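PDB 3RJU: beta-lactamase/D-alanine Carboxypeptidase, which probably acts as a serine beta-lactamase or D-alanine carboxypeptidase of the penicillin-binding-protein type, opening beta-lactams or trimming D-alanine from cell-wall peptides. Local coordinates for residues S62-L75 / Y159-L171. Residues are numbered along the deposited sequence; the frame is centred on the assembly and turned at random.
Sequences SITKLMTSEIMVKL and YSNLAYDLLADAL. With CIT (citric acid), chain B.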
loop_
_atom_site.group_PDB
_atom_site.type_symbol
_atom_site.label_atom_id
_atom_site.label_comp_id
_atom_site.label_asym_id
_atom_site.label_seq_id
_atom_site.Cartn_x
_atom_site.Cartn_y
_atom_site.Cartn_z
ATOM N N SER A 62 -0.691 3.069 3.347
ATOM C CA SER A 62 -1.308 1.799 2.925
ATOM C C SER A 62 -0.723 1.140 1.668
ATOM O O SER A 62 -1.166 0.059 1.263
ATOM C CB SER A 62 -2.830 1.940 2.811
ATOM O OG SER A 62 -3.387 2.233 4.084
ATOM N N ILE A 63 0.270 1.759 1.036
ATOM C CA ILE A 63 1.025 1.018 0.020
ATOM C C ILE A 63 1.605 -0.234 0.708
ATOM O O ILE A 63 1.850 -1.266 0.066
ATOM C CB ILE A 63 2.163 1.887 -0.619
ATOM C CG1 ILE A 63 1.586 3.146 -1.285
ATOM C CG2 ILE A 63 2.947 1.095 -1.625
ATOM C CD1 ILE A 63 0.569 2.883 -2.362
ATOM N N THR A 64 1.776 -0.136 2.028
ATOM C CA THR A 64 2.209 -1.259 2.869
ATOM C C THR A 64 1.389 -2.516 2.581
ATOM O O THR A 64 1.937 -3.618 2.543
ATOM C CB THR A 64 2.051 -0.919 4.374
ATOM O OG1 THR A 64 2.961 0.130 4.724
ATOM C CG2 THR A 64 2.350 -2.152 5.259
ATOM N N LYS A 65 0.083 -2.357 2.367
ATOM C CA LYS A 65 -0.791 -3.519 2.142
ATOM C C LYS A 65 -0.380 -4.333 0.919
ATOM O O LYS A 65 -0.535 -5.557 0.912
ATOM C CB LYS A 65 -2.236 -3.063 1.982
ATOM C CG LYS A 65 -2.828 -2.465 3.251
ATOM C CD LYS A 65 -4.298 -2.133 3.078
ATOM C CE LYS A 65 -4.957 -1.687 4.385
ATOM N NZ LYS A 65 -4.388 -0.395 4.900
ATOM N N LEU A 66 0.152 -3.671 -0.108
ATOM C CA LEU A 66 0.631 -4.400 -1.302
ATOM C C LEU A 66 1.800 -5.312 -0.963
ATOM O O LEU A 66 1.957 -6.390 -1.539
ATOM C CB LEU A 66 1.050 -3.427 -2.411
ATOM C CG LEU A 66 -0.014 -2.401 -2.837
ATOM C CD1 LEU A 66 0.541 -1.565 -3.996
ATOM C CD2 LEU A 66 -1.304 -3.123 -3.222
HETATM N N MSE A 67 2.630 -4.875 -0.026
HETATM C CA MSE A 67 3.744 -5.710 0.422
HETATM C C MSE A 67 3.270 -6.865 1.315
HETATM O O MSE A 67 3.811 -7.962 1.248
HETATM C CB MSE A 67 4.807 -4.850 1.118
HETATM C CG MSE A 67 5.421 -3.835 0.154
HETATM SE SE MSE A 67 6.824 -2.761 0.892
HETATM C CE MSE A 67 7.001 -1.471 -0.584
ATOM N N THR A 68 2.277 -6.622 2.160
ATOM C CA THR A 68 1.701 -7.713 2.951
ATOM C C THR A 68 1.138 -8.778 2.022
ATOM O O THR A 68 1.402 -9.964 2.198
ATOM C CB THR A 68 0.599 -7.202 3.870
ATOM O OG1 THR A 68 1.079 -6.014 4.526
ATOM C CG2 THR A 68 0.227 -8.258 4.910
ATOM N N SER A 69 0.370 -8.364 1.018
ATOM C CA SER A 69 -0.137 -9.341 0.044
ATOM C C SER A 69 0.976 -10.008 -0.759
ATOM O O SER A 69 0.892 -11.202 -1.079
ATOM C CB SER A 69 -1.197 -8.709 -0.864
ATOM O OG SER A 69 -2.427 -8.643 -0.149
ATOM N N GLU A 70 2.030 -9.252 -1.074
ATOM C CA GLU A 70 3.192 -9.832 -1.749
ATOM C C GLU A 70 3.784 -10.981 -0.930
ATOM O O GLU A 70 4.054 -12.068 -1.448
ATOM C CB GLU A 70 4.288 -8.777 -1.986
ATOM C CG GLU A 70 5.589 -9.413 -2.524
ATOM C CD GLU A 70 6.645 -8.437 -2.981
ATOM O OE1 GLU A 70 6.512 -7.265 -2.687
ATOM O OE2 GLU A 70 7.646 -8.872 -3.612
ATOM N N ILE A 71 3.995 -10.730 0.356
ATOM C CA ILE A 71 4.506 -11.754 1.256
ATOM C C ILE A 71 3.569 -12.955 1.337
ATOM O O ILE A 71 4.029 -14.104 1.293
ATOM C CB ILE A 71 4.829 -11.162 2.643
ATOM C CG1 ILE A 71 6.016 -10.199 2.504
ATOM C CG2 ILE A 71 5.138 -12.269 3.675
ATOM C CD1 ILE A 71 6.278 -9.361 3.735
HETATM N N MSE A 72 2.265 -12.711 1.440
HETATM C CA MSE A 72 1.307 -13.814 1.440
HETATM C C MSE A 72 1.441 -14.653 0.161
HETATM O O MSE A 72 1.496 -15.881 0.210
HETATM C CB MSE A 72 -0.122 -13.300 1.578
HETATM C CG MSE A 72 -1.163 -14.417 1.605
HETATM SE SE MSE A 72 -2.980 -13.710 1.562
HETATM C CE MSE A 72 -2.891 -12.834 -0.182
ATOM N N VAL A 73 1.506 -13.990 -0.989
ATOM C CA VAL A 73 1.613 -14.699 -2.262
ATOM C C VAL A 73 2.925 -15.496 -2.340
ATOM O O VAL A 73 2.944 -16.653 -2.789
ATOM C CB VAL A 73 1.462 -13.711 -3.440
ATOM C CG1 VAL A 73 1.928 -14.316 -4.754
ATOM C CG2 VAL A 73 0.015 -13.236 -3.530
ATOM N N LYS A 74 4.025 -14.898 -1.891
ATOM C CA LYS A 74 5.290 -15.614 -1.900
ATOM C C LYS A 74 5.278 -16.817 -0.958
ATOM O O LYS A 74 5.714 -17.917 -1.341
ATOM C CB LYS A 74 6.453 -14.671 -1.609
ATOM C CG LYS A 74 6.698 -13.728 -2.779
ATOM C CD LYS A 74 7.760 -12.722 -2.483
ATOM C CE LYS A 74 8.294 -12.137 -3.782
ATOM N NZ LYS A 74 9.290 -11.092 -3.475
ATOM N N LEU A 75 4.724 -16.643 0.243
ATOM C CA LEU A 75 4.623 -17.773 1.174
ATOM C C LEU A 75 3.689 -18.870 0.648
ATOM O O LEU A 75 3.903 -20.057 0.911
ATOM C CB LEU A 75 4.167 -17.305 2.566
ATOM C CG LEU A 75 5.195 -16.491 3.355
ATOM C CD1 LEU A 75 4.577 -16.042 4.684
ATOM C CD2 LEU A 75 6.469 -17.277 3.598
ATOM N N TYR A 159 -13.030 -1.580 3.579
ATOM C CA TYR A 159 -11.593 -1.388 3.713
ATOM C C TYR A 159 -11.207 -1.506 5.176
ATOM O O TYR A 159 -11.828 -0.877 6.045
ATOM C CB TYR A 159 -11.249 -0.001 3.220
ATOM C CG TYR A 159 -9.786 0.298 3.150
ATOM C CD1 TYR A 159 -9.035 -0.105 2.044
ATOM C CD2 TYR A 159 -9.141 0.996 4.171
ATOM C CE1 TYR A 159 -7.684 0.185 1.940
ATOM C CE2 TYR A 159 -7.781 1.287 4.085
ATOM C CZ TYR A 159 -7.056 0.890 2.962
ATOM O OH TYR A 159 -5.721 1.196 2.855
ATOM N N SER A 160 -10.165 -2.287 5.444
ATOM C CA SER A 160 -9.763 -2.541 6.822
ATOM C C SER A 160 -8.248 -2.523 7.019
ATOM O O SER A 160 -7.489 -3.150 6.264
ATOM C CB SER A 160 -10.362 -3.860 7.330
ATOM O OG SER A 160 -9.914 -4.129 8.644
ATOM N N ASN A 161 -7.826 -1.754 8.017
ATOM C CA ASN A 161 -6.471 -1.804 8.535
ATOM C C ASN A 161 -6.288 -2.981 9.486
ATOM O O ASN A 161 -5.328 -3.751 9.342
ATOM C CB ASN A 161 -6.138 -0.481 9.209
ATOM C CG ASN A 161 -6.086 0.661 8.205
ATOM O OD1 ASN A 161 -5.647 0.470 7.072
ATOM N ND2 ASN A 161 -6.533 1.849 8.610
ATOM N N LEU A 162 -7.220 -3.120 10.431
ATOM C CA LEU A 162 -7.198 -4.235 11.376
ATOM C C LEU A 162 -6.987 -5.583 10.671
ATOM O O LEU A 162 -6.128 -6.371 11.069
ATOM C CB LEU A 162 -8.510 -4.284 12.145
ATOM C CG LEU A 162 -8.707 -5.490 13.056
ATOM C CD1 LEU A 162 -7.575 -5.546 14.103
ATOM C CD2 LEU A 162 -10.092 -5.420 13.721
ATOM N N ALA A 163 -7.787 -5.858 9.645
ATOM C CA ALA A 163 -7.695 -7.128 8.944
ATOM C C ALA A 163 -6.304 -7.361 8.344
ATOM O O ALA A 163 -5.805 -8.490 8.340
ATOM C CB ALA A 163 -8.794 -7.228 7.863
ATOM N N TYR A 164 -5.691 -6.300 7.811
ATOM C CA TYR A 164 -4.370 -6.407 7.211
ATOM C C TYR A 164 -3.255 -6.636 8.240
ATOM O O TYR A 164 -2.273 -7.326 7.950
ATOM C CB TYR A 164 -4.056 -5.200 6.314
ATOM C CG TYR A 164 -4.142 -5.555 4.851
ATOM C CD1 TYR A 164 -3.028 -6.025 4.174
ATOM C CD2 TYR A 164 -5.357 -5.473 4.160
ATOM C CE1 TYR A 164 -3.091 -6.386 2.842
ATOM C CE2 TYR A 164 -5.437 -5.838 2.820
ATOM C CZ TYR A 164 -4.290 -6.286 2.165
ATOM O OH TYR A 164 -4.339 -6.649 0.843
ATOM N N ASP A 165 -3.404 -6.077 9.443
ATOM C CA ASP A 165 -2.428 -6.374 10.488
ATOM C C ASP A 165 -2.612 -7.802 11.026
ATOM O O ASP A 165 -1.628 -8.501 11.305
ATOM C CB ASP A 165 -2.471 -5.300 11.569
ATOM C CG ASP A 165 -1.995 -3.971 11.042
ATOM O OD1 ASP A 165 -0.937 -3.987 10.370
ATOM O OD2 ASP A 165 -2.683 -2.944 11.256
ATOM N N LEU A 166 -3.863 -8.248 11.138
ATOM C CA LEU A 166 -4.099 -9.661 11.455
ATOM C C LEU A 166 -3.472 -10.574 10.390
ATOM O O LEU A 166 -2.948 -11.627 10.715
ATOM C CB LEU A 166 -5.591 -9.973 11.614
ATOM C CG LEU A 166 -6.255 -9.343 12.851
ATOM C CD1 LEU A 166 -7.779 -9.466 12.777
ATOM C CD2 LEU A 166 -5.728 -9.953 14.157
ATOM N N LEU A 167 -3.540 -10.173 9.126
ATOM C CA LEU A 167 -2.903 -10.936 8.059
ATOM C C LEU A 167 -1.395 -11.024 8.288
ATOM O O LEU A 167 -0.799 -12.107 8.183
ATOM C CB LEU A 167 -3.196 -10.317 6.694
ATOM C CG LEU A 167 -2.552 -10.985 5.481
ATOM C CD1 LEU A 167 -2.909 -12.476 5.389
ATOM C CD2 LEU A 167 -2.955 -10.241 4.199
ATOM N N ALA A 168 -0.768 -9.894 8.604
ATOM C CA ALA A 168 0.673 -9.895 8.858
ATOM C C ALA A 168 0.983 -10.821 10.019
ATOM O O ALA A 168 1.945 -11.580 9.951
ATOM C CB ALA A 168 1.189 -8.486 9.162
ATOM N N ASP A 169 0.152 -10.775 11.063
ATOM C CA ASP A 169 0.336 -11.652 12.230
ATOM C C ASP A 169 0.305 -13.128 11.797
ATOM O O ASP A 169 1.113 -13.961 12.263
ATOM C CB ASP A 169 -0.767 -11.443 13.270
ATOM C CG ASP A 169 -0.819 -10.013 13.832
ATOM O OD1 ASP A 169 0.175 -9.248 13.730
ATOM O OD2 ASP A 169 -1.877 -9.655 14.394
ATOM N N ALA A 170 -0.652 -13.455 10.936
ATOM C CA ALA A 170 -0.831 -14.832 10.495
ATOM C C ALA A 170 0.372 -15.281 9.676
ATOM O O ALA A 170 0.864 -16.405 9.832
ATOM C CB ALA A 170 -2.117 -14.953 9.671
ATOM N N LEU A 171 0.842 -14.399 8.796
ATOM C CA LEU A 171 1.971 -14.718 7.936
ATOM C C LEU A 171 3.236 -14.960 8.761
ATOM O O LEU A 171 4.010 -15.891 8.490
ATOM C CB LEU A 171 2.198 -13.603 6.923
ATOM C CG LEU A 171 1.032 -13.368 5.960
ATOM C CD1 LEU A 171 1.369 -12.206 5.018
ATOM C CD2 LEU A 171 0.710 -14.647 5.149
HETATM C C1 CIT B . -8.204 7.830 4.139
HETATM O O1 CIT B . -7.391 8.741 4.439
HETATM O O2 CIT B . -9.087 7.540 4.959
HETATM C C2 CIT B . -8.134 7.099 2.819
HETATM C C3 CIT B . -7.375 5.778 2.988
HETATM O O7 CIT B . -8.143 4.932 3.877
HETATM C C4 CIT B . -5.987 6.013 3.589
HETATM C C5 CIT B . -5.203 4.723 3.738
HETATM O O3 CIT B . -3.957 4.720 3.783
HETATM O O4 CIT B . -5.815 3.627 3.820
HETATM C C6 CIT B . -7.281 5.105 1.633
HETATM O O5 CIT B . -6.477 5.543 0.786
HETATM O O6 CIT B . -8.040 4.130 1.373
#
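Lys65 reaches from helix 64-75 to the turn before helix 162-171, where its NZ donates to Asn161 OD1 at 2.7 Å, nearly in line with the carbonyl (C=O...NZ 167°), and to Tyr159 OH at 2.9 Å. Ser62 OG and Ser226 O also lie within hydrogen-bonding distance of NZ: four oxygens, more than its N-H groups can each serve alone, so some must be shared. Its chain runs extended over one face of Tyr164, CG 3.7 Å from the ring centroid in a CH-pi contact, and bends only at the last torsion (chi4 65°), which turns NZ toward the hydroxyls. Tyr164 OH accepts from Ser69 OG at 2.9 Å and is hydrogen-bonded to Ala112 O. Asn161 ND2 is held by Glu121; Ser160 OG accepts from Ala163 N, a capping bond, and is also hydrogen-bonded to Pro119 O, whereas Ser160 O is buried without a partner. Citrate, probably from the crystallisation liquor, accepts from Ser62 OG at O3 (2.6 Å) and weakly from Tyr159 OH at O4. Ser62, Lys65, Tyr159 and Asn161 match the SxxK and YxN motifs of the serine beta-lactamase fold, consistent with an active site here. Farther along, Thr68 is a knob in the hole formed by Tyr164, Leu167, Ala168 and Leu171, its methyl CG2 meeting Leu167 CD2 while OG1 turns to Gly225 O; Leu171 fits beside Thr68 and makes apolar contacts with Ile71, Met72 and Leu75. The axes of helix segments 64-75 and 162-171 approach to 10.1 Å at 34°; helix 233-241 packs on the first, helix 137-144 on the second, helix 179-191 on both, and Tyr159 is backbone-bonded to strand 270-272.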